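Local coordinates for UDP-4-amino-4,6-dideoxy-N-acetyl-beta-L-altrosamine transaminase (PDB 2FNU), which transfers an amino group from L-glutamate to a UDP-linked 4-hexulose with the help of pyridoxal phosphate, the second step in making pseudaminic acid for flagellin, at residues Asp15-Ala18 / Val19-Leu23; Leu35-Glu38 / Glu39-Glu43; Met250-Arg253 / Glu254-Ala257; Glu338-Tyr341 / His342-Ser346. All blocks are in the same frame, centred on the assembly; numbering follows the deposited sequence.

Contact 1: residues Asp15-Ala18 / Val19-Leu23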
loop_
_atom_site.group_PDB
_atom_site.type_symbol
_atom_site.label_atom_id
_atom_site.label_comp_id
_atom_site.label_asym_id
_atom_site.label_seq_id
_atom_site.Cartn_x
_atom_site.Cartn_y
_atom_site.Cartn_z
ATOM N N ASP B 15 1.007 -16.784 16.305
ATOM C CA ASP B 15 0.974 -15.601 15.440
ATOM C C ASP B 15 1.635 -14.418 16.156
ATOM O O ASP B 15 2.441 -13.684 15.569
ATOM C CB ASP B 15 -0.462 -15.215 15.079
ATOM C CG ASP B 15 -1.187 -16.283 14.277
ATOM O OD1 ASP B 15 -0.547 -17.031 13.499
ATOM O OD2 ASP B 15 -2.425 -16.371 14.439
ATOM N N LYS B 16 1.267 -14.227 17.421
ATOM C CA LYS B 16 1.794 -13.101 18.204
ATOM C C LYS B 16 3.295 -13.234 18.441
ATOM O O LYS B 16 4.034 -12.246 18.323
ATOM C CB LYS B 16 1.000 -12.950 19.512
ATOM C CG LYS B 16 -0.488 -12.757 19.233
ATOM C CD LYS B 16 -1.354 -12.816 20.497
ATOM C CE LYS B 16 -2.833 -12.768 20.151
ATOM N NZ LYS B 16 -3.699 -12.892 21.354
ATOM N N LYS B 17 3.754 -14.449 18.737
ATOM C CA LYS B 17 5.192 -14.748 18.834
ATOM C C LYS B 17 5.938 -14.413 17.545
ATOM O O LYS B 17 7.037 -13.842 17.571
ATOM C CB LYS B 17 5.416 -16.228 19.167
ATOM C CG LYS B 17 6.872 -16.616 19.380
ATOM C CD LYS B 17 6.972 -18.061 19.883
ATOM C CE LYS B 17 8.406 -18.443 20.224
ATOM N NZ LYS B 17 8.801 -17.952 21.576
ATOM N N ALA B 18 5.346 -14.797 16.412
ATOM C CA ALA B 18 5.973 -14.565 15.111
ATOM C C ALA B 18 6.186 -13.075 14.865
ATOM O O ALA B 18 7.238 -12.676 14.398
ATOM C CB ALA B 18 5.128 -15.179 13.996
ATOM N N VAL B 19 5.171 -12.267 15.167
ATOM C CA VAL B 19 5.277 -10.813 15.000
ATOM C C VAL B 19 6.369 -10.256 15.925
ATOM O O VAL B 19 7.215 -9.462 15.515
ATOM C CB VAL B 19 3.920 -10.127 15.253
ATOM C CG1 VAL B 19 4.091 -8.615 15.419
ATOM C CG2 VAL B 19 2.922 -10.451 14.114
ATOM N N LEU B 20 6.371 -10.695 17.179
ATOM C CA LEU B 20 7.332 -10.142 18.135
ATOM C C LEU B 20 8.786 -10.452 17.772
ATOM O O LEU B 20 9.670 -9.597 17.949
ATOM C CB LEU B 20 6.953 -10.532 19.572
ATOM C CG LEU B 20 5.566 -9.973 19.987
ATOM C CD1 LEU B 20 5.016 -10.680 21.233
ATOM C CD2 LEU B 20 5.514 -8.435 20.174
ATOM N N GLU B 21 9.046 -11.638 17.221
ATOM C CA GLU B 21 10.376 -11.965 16.709
ATOM C C GLU B 21 10.844 -10.939 15.678
ATOM O O GLU B 21 12.011 -10.548 15.680
ATOM C CB GLU B 21 10.419 -13.366 16.088
ATOM C CG GLU B 21 10.294 -14.499 17.092
ATOM C CD GLU B 21 10.106 -15.865 16.436
ATOM O OE1 GLU B 21 10.166 -16.883 17.169
ATOM O OE2 GLU B 21 9.891 -15.931 15.199
ATOM N N VAL B 22 9.944 -10.511 14.784
ATOM C CA VAL B 22 10.323 -9.526 13.780
ATOM C C VAL B 22 10.700 -8.203 14.430
ATOM O O VAL B 22 11.664 -7.569 14.026
ATOM C CB VAL B 22 9.191 -9.271 12.759
ATOM C CG1 VAL B 22 9.613 -8.169 11.781
ATOM C CG2 VAL B 22 8.875 -10.540 12.031
ATOM N N LEU B 23 9.948 -7.795 15.450
ATOM C CA LEU B 23 10.198 -6.513 16.089
ATOM C C LEU B 23 11.584 -6.494 16.754
ATOM O O LEU B 23 12.154 -5.419 17.005
ATOM C CB LEU B 23 9.110 -6.227 17.123
ATOM C CG LEU B 23 7.678 -6.103 16.580
ATOM C CD1 LEU B 23 6.717 -5.773 17.731
ATOM C CD2 LEU B 23 7.543 -5.063 15.458
HETATM O O HOH W 1 8.948 -14.289 13.247
#
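Val-19 joins its backbone N to Asp-15 O at 3.1 Å, one of the i to i+4 bonds that run through these turns of helix 13-23. Its CG1 stands anti to the backbone N (chi1 166°), which leaves the other methyl, CG2, beside that N and 3.6 Å from Asp-15 O. Leu-20 follows with N to Lys-16 O at 3.0 Å and leans back over the same acceptor: its CG is 3.2 Å from Lys-16 O, and CD1 is also close, so one carbonyl oxygen receives the N-H and has the leucine branch packed against it.

Glu-21 repeats the pattern, its N bonded to Lys-17 O at 3.0 Å. Beyond CG its chain runs extended, crossing Lys-17 obliquely, and OE1 lies 3.9 Å from Lys-17 CE. The lysine bends at its last torsion, and its NZ lies 4.7 Å from Glu-21 OE1, a distance at which the opposite charges may attract without forming a salt bridge. The other carboxylate oxygen is tied to the backbone by a water that donates to both Glu-21 OE2 and Ala-18 O. That carbonyl also accepts a weak bond from Val-22 N, at 3.5 Å.

Leu-23 closes the segment through its N bond to Val-19 O. On the inner side, Asp-15, Val-19, Val-22 and Leu-23 pack on helix 233-244, where Asp-15 is held by Ser-241 and Lys-245. Lys-16 NZ bonds Asn-24 of the second subunit, Val-19 packs on Leu-23 of that subunit, and Glu-21 and Val-22 touch Arg-33 of helix 32-45.

Contact 2: residues Leu35-Glu38 / Glu39-Glu43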
loop_
_atom_site.group_PDB
_atom_site.type_symbol
_atom_site.label_atom_id
_atom_site.label_comp_id
_atom_site.label_asym_id
_atom_site.label_seq_id
_atom_site.Cartn_x
_atom_site.Cartn_y
_atom_site.Cartn_z
ATOM N N LEU B 35 9.689 -13.250 1.455
ATOM C CA LEU B 35 10.074 -14.310 0.535
ATOM C C LEU B 35 9.592 -15.686 1.026
ATOM O O LEU B 35 9.075 -16.489 0.230
ATOM C CB LEU B 35 11.592 -14.320 0.368
ATOM C CG LEU B 35 12.173 -13.080 -0.312
ATOM C CD1 LEU B 35 13.695 -13.127 -0.219
ATOM C CD2 LEU B 35 11.724 -12.979 -1.762
ATOM N N LEU B 36 9.742 -15.954 2.325
ATOM C CA LEU B 36 9.279 -17.218 2.879
ATOM C C LEU B 36 7.766 -17.358 2.731
ATOM O O LEU B 36 7.252 -18.445 2.456
ATOM C CB LEU B 36 9.667 -17.321 4.351
ATOM C CG LEU B 36 11.137 -17.548 4.696
ATOM C CD1 LEU B 36 11.337 -17.362 6.187
ATOM C CD2 LEU B 36 11.564 -18.960 4.252
ATOM N N PHE B 37 7.048 -16.258 2.932
ATOM C CA PHE B 37 5.584 -16.267 2.789
ATOM C C PHE B 37 5.179 -16.567 1.345
ATOM O O PHE B 37 4.289 -17.388 1.097
ATOM C CB PHE B 37 5.035 -14.920 3.281
ATOM C CG PHE B 37 3.508 -14.821 3.341
ATOM C CD1 PHE B 37 2.677 -15.942 3.507
ATOM C CD2 PHE B 37 2.914 -13.567 3.271
ATOM C CE1 PHE B 37 1.279 -15.780 3.580
ATOM C CE2 PHE B 37 1.545 -13.403 3.344
ATOM C CZ PHE B 37 0.717 -14.495 3.482
ATOM N N GLU B 38 5.847 -15.919 0.397
ATOM C CA GLU B 38 5.617 -16.185 -1.020
ATOM C C GLU B 38 5.897 -17.661 -1.362
ATOM O O GLU B 38 5.100 -18.299 -2.060
ATOM C CB GLU B 38 6.468 -15.236 -1.863
ATOM C CG GLU B 38 5.914 -13.811 -1.789
ATOM C CD GLU B 38 6.851 -12.757 -2.365
ATOM O OE1 GLU B 38 6.409 -11.589 -2.451
ATOM O OE2 GLU B 38 8.009 -13.078 -2.747
ATOM N N GLU B 39 7.019 -18.194 -0.875
ATOM C CA GLU B 39 7.348 -19.608 -1.098
ATOM C C GLU B 39 6.297 -20.522 -0.480
ATOM O O GLU B 39 5.905 -21.524 -1.095
ATOM C CB GLU B 39 8.734 -19.930 -0.535
ATOM C CG GLU B 39 9.852 -19.312 -1.378
ATOM C CD GLU B 39 11.206 -19.231 -0.684
ATOM O OE1 GLU B 39 12.132 -18.675 -1.308
ATOM O OE2 GLU B 39 11.351 -19.705 0.463
ATOM N N ALA B 40 5.833 -20.178 0.724
ATOM C CA ALA B 40 4.821 -20.992 1.382
ATOM C C ALA B 40 3.493 -20.972 0.613
ATOM O O ALA B 40 2.773 -21.979 0.532
ATOM C CB ALA B 40 4.650 -20.555 2.834
ATOM N N LEU B 41 3.159 -19.820 0.033
ATOM C CA LEU B 41 1.956 -19.743 -0.795
ATOM C C LEU B 41 2.081 -20.635 -2.033
ATOM O O LEU B 41 1.116 -21.293 -2.427
ATOM C CB LEU B 41 1.652 -18.293 -1.209
ATOM C CG LEU B 41 1.130 -17.393 -0.074
ATOM C CD1 LEU B 41 1.280 -15.916 -0.467
ATOM C CD2 LEU B 41 -0.340 -17.724 0.262
ATOM N N CYS B 42 3.260 -20.647 -2.654
ATOM C CA CYS B 42 3.456 -21.506 -3.823
ATOM C C CYS B 42 3.292 -22.976 -3.433
ATOM O O CYS B 42 2.713 -23.753 -4.195
ATOM C CB CYS B 42 4.848 -21.287 -4.420
ATOM S SG CYS B 42 4.975 -19.669 -5.241
ATOM N N GLU B 43 3.818 -23.350 -2.271
ATOM C CA GLU B 43 3.725 -24.741 -1.808
ATOM C C GLU B 43 2.280 -25.115 -1.469
ATOM O O GLU B 43 1.794 -26.192 -1.828
ATOM C CB GLU B 43 4.653 -24.980 -0.625
ATOM C CG GLU B 43 6.091 -24.881 -1.063
ATOM C CD GLU B 43 7.062 -25.573 -0.131
ATOM O OE1 GLU B 43 6.668 -26.567 0.520
ATOM O OE2 GLU B 43 8.228 -25.119 -0.070
HETATM O O HOH W 2 10.258 -16.409 -2.628
#
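Phe-37 and Leu-41 form an i to i+4 aromatic-aliphatic pair on helix 32-45, a helix packed between strand 49-53 of the mixed seven-stranded sheet and helix 233-244. Leu-41 can be followed outward. Its CB lies 3.6 Å from Glu-38 O and comes equally near the carbonyl oxygen of Phe-37. With CG beside the backbone N (chi1 -72°), the chain turns back along the helix, bringing CG within 3.4 Å of Phe-37 O and 4.0 Å of Phe-37 CE1. At the tip the two methyls part. CD2 merely grazes the ring at CE1, whereas CD1 rises over one face, 4.2 Å from the ring centroid of Phe-37 and 15° off the normal, which meets the geometry of a CH-pi contact. Leu-41 N also bonds Phe-37 O, so backbone and side chain join the same two residues.

The apolar pair extends outward: Phe-37 meets Val-52 and the ring of Phe-179, while Leu-41 reaches Val-52, Phe-179 and Leu-243. Buried Glu-38 directs its carboxylate elsewhere, OE1 forming a salt bridge with Arg-208 and accepting from Val-52 N, so it too links the helix to strand 49-53.

On the exposed side Glu-39 runs back along the first turn. Its N bonds Leu-35 O with an N-H...O angle of 165°, and its extended chain passes that oxygen, CG at 3.3 Å. The side chain passes across that of Leu-36, and Glu-39 OE2 ends 3.9 Å from Leu-36 CD2.

Contact 3: residues Met250-Arg253 / Glu254-Ala257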
loop_
_atom_site.group_PDB
_atom_site.type_symbol
_atom_site.label_atom_id
_atom_site.label_comp_id
_atom_site.label_asym_id
_atom_site.label_seq_id
_atom_site.Cartn_x
_atom_site.Cartn_y
_atom_site.Cartn_z
ATOM N N MET B 250 -10.055 -22.920 8.156
ATOM C CA MET B 250 -11.084 -23.150 7.149
ATOM C C MET B 250 -12.079 -24.198 7.649
ATOM O O MET B 250 -13.301 -24.069 7.445
ATOM C CB MET B 250 -10.444 -23.596 5.827
ATOM C CG MET B 250 -11.454 -23.942 4.739
ATOM S SD MET B 250 -10.617 -24.089 3.149
ATOM C CE MET B 250 -11.237 -25.678 2.581
ATOM N N GLN B 251 -11.564 -25.224 8.318
ATOM C CA GLN B 251 -12.442 -26.280 8.830
ATOM C C GLN B 251 -13.302 -25.783 10.007
ATOM O O GLN B 251 -14.453 -26.217 10.171
ATOM C CB GLN B 251 -11.646 -27.538 9.183
ATOM C CG GLN B 251 -12.507 -28.694 9.735
ATOM C CD GLN B 251 -13.543 -29.240 8.735
ATOM O OE1 GLN B 251 -13.414 -29.107 7.502
ATOM N NE2 GLN B 251 -14.582 -29.868 9.277
ATOM N N LYS B 252 -12.767 -24.866 10.818
ATOM C CA LYS B 252 -13.607 -24.246 11.841
ATOM C C LYS B 252 -14.780 -23.508 11.216
ATOM O O LYS B 252 -15.901 -23.597 11.719
ATOM C CB LYS B 252 -12.802 -23.330 12.760
ATOM C CG LYS B 252 -11.835 -24.093 13.664
ATOM C CD LYS B 252 -12.595 -24.843 14.755
ATOM C CE LYS B 252 -11.647 -25.592 15.684
ATOM N NZ LYS B 252 -12.386 -26.463 16.647
ATOM N N ARG B 253 -14.522 -22.757 10.135
ATOM C CA ARG B 253 -15.594 -22.058 9.438
ATOM C C ARG B 253 -16.565 -23.056 8.801
ATOM O O ARG B 253 -17.780 -22.844 8.809
ATOM C CB ARG B 253 -15.034 -21.070 8.413
ATOM C CG ARG B 253 -14.254 -19.913 9.056
ATOM C CD ARG B 253 -13.939 -18.807 8.045
ATOM N NE ARG B 253 -13.104 -19.316 6.967
ATOM C CZ ARG B 253 -11.771 -19.331 6.976
ATOM N NH1 ARG B 253 -11.080 -18.827 8.012
ATOM N NH2 ARG B 253 -11.134 -19.855 5.933
ATOM N N GLU B 254 -16.029 -24.165 8.286
ATOM C CA GLU B 254 -16.902 -25.205 7.712
ATOM C C GLU B 254 -17.834 -25.785 8.776
ATOM O O GLU B 254 -19.021 -26.012 8.503
ATOM C CB GLU B 254 -16.074 -26.301 7.028
ATOM C CG GLU B 254 -16.872 -27.510 6.509
ATOM C CD GLU B 254 -17.791 -27.205 5.335
ATOM O OE1 GLU B 254 -17.670 -26.124 4.705
ATOM O OE2 GLU B 254 -18.640 -28.078 5.022
ATOM N N GLU B 255 -17.309 -25.998 9.978
ATOM C CA GLU B 255 -18.129 -26.537 11.067
ATOM C C GLU B 255 -19.226 -25.561 11.458
ATOM O O GLU B 255 -20.365 -25.971 11.697
ATOM C CB GLU B 255 -17.254 -26.994 12.239
ATOM C CG GLU B 255 -16.605 -28.343 11.897
ATOM C CD GLU B 255 -15.341 -28.664 12.675
ATOM O OE1 GLU B 255 -14.669 -29.644 12.283
ATOM O OE2 GLU B 255 -15.012 -27.956 13.647
ATOM N N ALA B 256 -18.900 -24.269 11.489
ATOM C CA ALA B 256 -19.899 -23.245 11.789
ATOM C C ALA B 256 -20.964 -23.247 10.705
ATOM O O ALA B 256 -22.158 -23.206 11.002
ATOM C CB ALA B 256 -19.238 -21.871 11.870
ATOM N N ALA B 257 -20.533 -23.302 9.442
ATOM C CA ALA B 257 -21.480 -23.328 8.325
ATOM C C ALA B 257 -22.419 -24.529 8.403
ATOM O O ALA B 257 -23.621 -24.419 8.141
ATOM C CB ALA B 257 -20.728 -23.334 6.999
HETATM O O HOH W 3 -12.326 -28.143 14.200
#
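Gln-251 and Glu-255 meet in a side-chain hydrogen bond, NE2 to OE1 at 3.0 Å and nearly straight, with an N-H...O angle of 166°. The acceptor lies close to the amide plane of Gln-251, but the donor approaches from above the carboxylate, whose plane is turned 77° from the amide. A bend at the second torsion of Gln-251 (chi2 63°) folds the amide back to the extended glutamate and leaves Gln-251 OE1 3.9 Å from Glu-254 CB.

Charge adds a looser link. Lys-252 NZ and Glu-255 OE2 are 4.3 Å apart, too far for a salt bridge; a water donates to Glu-255 OE2 at 2.7 Å and accepts a weak bond from Lys-252 NZ. Glu-255 thus divides its two oxygens between an amide and a water.

Backbone bonds run throughout: Glu-254 N to Met-250 O, Glu-255 N to Gln-251 O, Ala-256 N to Lys-252 O, and Ala-257 N to Arg-253 O at 2.9 Å.

Packing involves Arg-253, whose guanidinium lays one face over Met-250 CA while its NE and NH1 donate to the backbone oxygens of Ser-282 and Pro-184. Pro-184 adjoins Lys-183, the lysine that carries the cofactor in the resting enzyme, though not attached here. The whole is a solvent-facing i to i+4 Gln-Glu pair on helix 246-264, whose buried side is tied by Arg-253 to Ser-282 and to the loop at Pro-184, beside the cofactor lysine.

Contact 4: residues Glu338-Tyr341 / His342-Ser346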
loop_
_atom_site.group_PDB
_atom_site.type_symbol
_atom_site.label_atom_id
_atom_site.label_comp_id
_atom_site.label_asym_id
_atom_site.label_seq_id
_atom_site.Cartn_x
_atom_site.Cartn_y
_atom_site.Cartn_z
ATOM N N GLU B 338 -29.509 -7.588 -9.403
ATOM C CA GLU B 338 -30.460 -6.867 -8.546
ATOM C C GLU B 338 -31.170 -7.813 -7.575
ATOM O O GLU B 338 -31.257 -7.526 -6.369
ATOM C CB GLU B 338 -31.510 -6.124 -9.390
ATOM C CG GLU B 338 -30.926 -5.083 -10.351
ATOM C CD GLU B 338 -30.316 -3.879 -9.642
ATOM O OE1 GLU B 338 -30.955 -3.340 -8.713
ATOM O OE2 GLU B 338 -29.202 -3.455 -10.025
ATOM N N ASP B 339 -31.671 -8.932 -8.100
ATOM C CA ASP B 339 -32.369 -9.914 -7.255
ATOM C C ASP B 339 -31.421 -10.490 -6.207
ATOM O O ASP B 339 -31.807 -10.626 -5.045
ATOM C CB ASP B 339 -32.972 -11.071 -8.072
ATOM C CG ASP B 339 -34.168 -10.649 -8.936
ATOM O OD1 ASP B 339 -34.709 -9.537 -8.769
ATOM O OD2 ASP B 339 -34.534 -11.454 -9.809
ATOM N N PHE B 340 -30.183 -10.814 -6.611
ATOM C CA PHE B 340 -29.227 -11.364 -5.653
ATOM C C PHE B 340 -28.931 -10.363 -4.528
ATOM O O PHE B 340 -28.955 -10.700 -3.341
ATOM C CB PHE B 340 -27.923 -11.762 -6.355
ATOM C CG PHE B 340 -26.959 -12.468 -5.446
ATOM C CD1 PHE B 340 -27.017 -13.844 -5.289
ATOM C CD2 PHE B 340 -26.001 -11.743 -4.729
ATOM C CE1 PHE B 340 -26.120 -14.487 -4.413
ATOM C CE2 PHE B 340 -25.108 -12.375 -3.867
ATOM C CZ PHE B 340 -25.174 -13.749 -3.711
ATOM N N TYR B 341 -28.631 -9.125 -4.908
ATOM C CA TYR B 341 -28.369 -8.077 -3.911
ATOM C C TYR B 341 -29.549 -7.891 -2.958
ATOM O O TYR B 341 -29.366 -7.775 -1.749
ATOM C CB TYR B 341 -28.072 -6.779 -4.648
ATOM C CG TYR B 341 -27.966 -5.526 -3.814
ATOM C CD1 TYR B 341 -27.093 -5.445 -2.732
ATOM C CD2 TYR B 341 -28.696 -4.389 -4.162
ATOM C CE1 TYR B 341 -26.977 -4.254 -1.982
ATOM C CE2 TYR B 341 -28.583 -3.195 -3.431
ATOM C CZ TYR B 341 -27.732 -3.142 -2.350
ATOM O OH TYR B 341 -27.604 -1.962 -1.652
ATOM N N HIS B 342 -30.763 -7.868 -3.496
ATOM C CA HIS B 342 -31.927 -7.671 -2.642
ATOM C C HIS B 342 -32.083 -8.833 -1.678
ATOM O O HIS B 342 -32.445 -8.638 -0.524
ATOM C CB HIS B 342 -33.188 -7.466 -3.478
ATOM C CG HIS B 342 -33.143 -6.220 -4.299
ATOM N ND1 HIS B 342 -33.845 -6.077 -5.475
ATOM C CD2 HIS B 342 -32.474 -5.057 -4.115
ATOM C CE1 HIS B 342 -33.612 -4.880 -5.982
ATOM N NE2 HIS B 342 -32.784 -4.242 -5.180
ATOM N N ALA B 343 -31.749 -10.032 -2.142
ATOM C CA ALA B 343 -31.973 -11.247 -1.344
ATOM C C ALA B 343 -30.889 -11.520 -0.299
ATOM O O ALA B 343 -31.149 -12.143 0.738
ATOM C CB ALA B 343 -32.115 -12.461 -2.258
ATOM N N GLU B 344 -29.661 -11.070 -0.555
ATOM C CA GLU B 344 -28.529 -11.617 0.207
ATOM C C GLU B 344 -28.256 -10.958 1.559
ATOM O O GLU B 344 -28.289 -9.729 1.698
ATOM C CB GLU B 344 -27.251 -11.549 -0.646
ATOM C CG GLU B 344 -26.107 -12.467 -0.160
ATOM C CD GLU B 344 -25.220 -11.862 0.939
ATOM O OE1 GLU B 344 -25.200 -10.616 1.119
ATOM O OE2 GLU B 344 -24.524 -12.671 1.618
ATOM N N ILE B 345 -27.945 -11.806 2.537
ATOM C CA ILE B 345 -27.461 -11.374 3.855
ATOM C C ILE B 345 -26.319 -12.296 4.230
ATOM O O ILE B 345 -26.454 -13.516 4.107
ATOM C CB ILE B 345 -28.545 -11.469 4.948
ATOM C CG1 ILE B 345 -29.748 -10.594 4.572
ATOM C CG2 ILE B 345 -27.970 -11.033 6.287
ATOM C CD1 ILE B 345 -30.922 -10.706 5.573
ATOM N N SER B 346 -25.197 -11.710 4.664
ATOM C CA SER B 346 -24.052 -12.481 5.145
ATOM C C SER B 346 -24.074 -12.564 6.655
ATOM O O SER B 346 -24.049 -11.543 7.335
ATOM C CB SER B 346 -22.744 -11.840 4.695
ATOM O OG SER B 346 -22.705 -11.827 3.265
HETATM O O HOH W 4 -31.157 -2.221 -6.121
HETATM O O HOH W 5 -35.251 -7.670 -7.047
#
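His-342 lies over the Glu-338 carbonyl in the last turn of helix 335-343, just before the chain passes into strand 344-347 of the three-stranded antiparallel sheet. Glu-338 O accepts the backbone N of His-342 at 2.9 Å and also sits over one face of the imidazole, 3.1 Å from CG, so a single oxygen meets both parts of the residue. His-342 CG lies beside its backbone N, which swings the ring back over that oxygen. Tyr-341 CD2 meets His-342 CD2 at a slant, 3.8 Å away, the two ring planes inclined by 39°.

Phe-340 and Glu-344 run side by side, ring and carboxylate planes only 14° apart, with Glu-344 CG 3.8 Å from Phe-340 CE2. The helix ends here: Ala-343 N bonds Asp-339 O and, weakly, Phe-340 O, the bond from Glu-344 N to Phe-340 O is weak too (127°), and Glu-344 is first to leave helical torsions.

Waters form the next shell and hold the imidazole at both nitrogens. One joins His-342 NE2 to Glu-338 OE1, the other His-342 ND1 to Asp-339 OD1. The acids are themselves anchored, Glu-338 by Tyr-320 and Gln-321, Asp-339 by a salt bridge to Lys-335.

Farther along, Glu-344 OE1 accepts from the backbone N of His-315, a substrate-binding residue whose ND1 is hydrogen-bonded to Ser-346 OG. That serine hydroxyl donates to the syn lone pair of Glu-344 OE2 at 2.6 Å.

Overall arrangement
All four contacts are local and partly buried, three within a helix and the fourth at a helix end. Contacts 1 and 2 lie on successive helices, 13-23 and 32-45, both packed on helix 233-244, with centres about 18 Å apart; contact 4 is across the chain's centre from both. Contact 1 alone among the first three meets the second subunit, and its side chains meet one another only loosely, through a charge pair beyond salt-bridge range and a water-to-backbone bridge. Contact 2 buries its CH-pi pair against the sheet, whereas the direct amide-carboxylate bond of contact 3 is exposed. Contact 4, with no fully exposed residue, has a histidine bridged by waters to two acids.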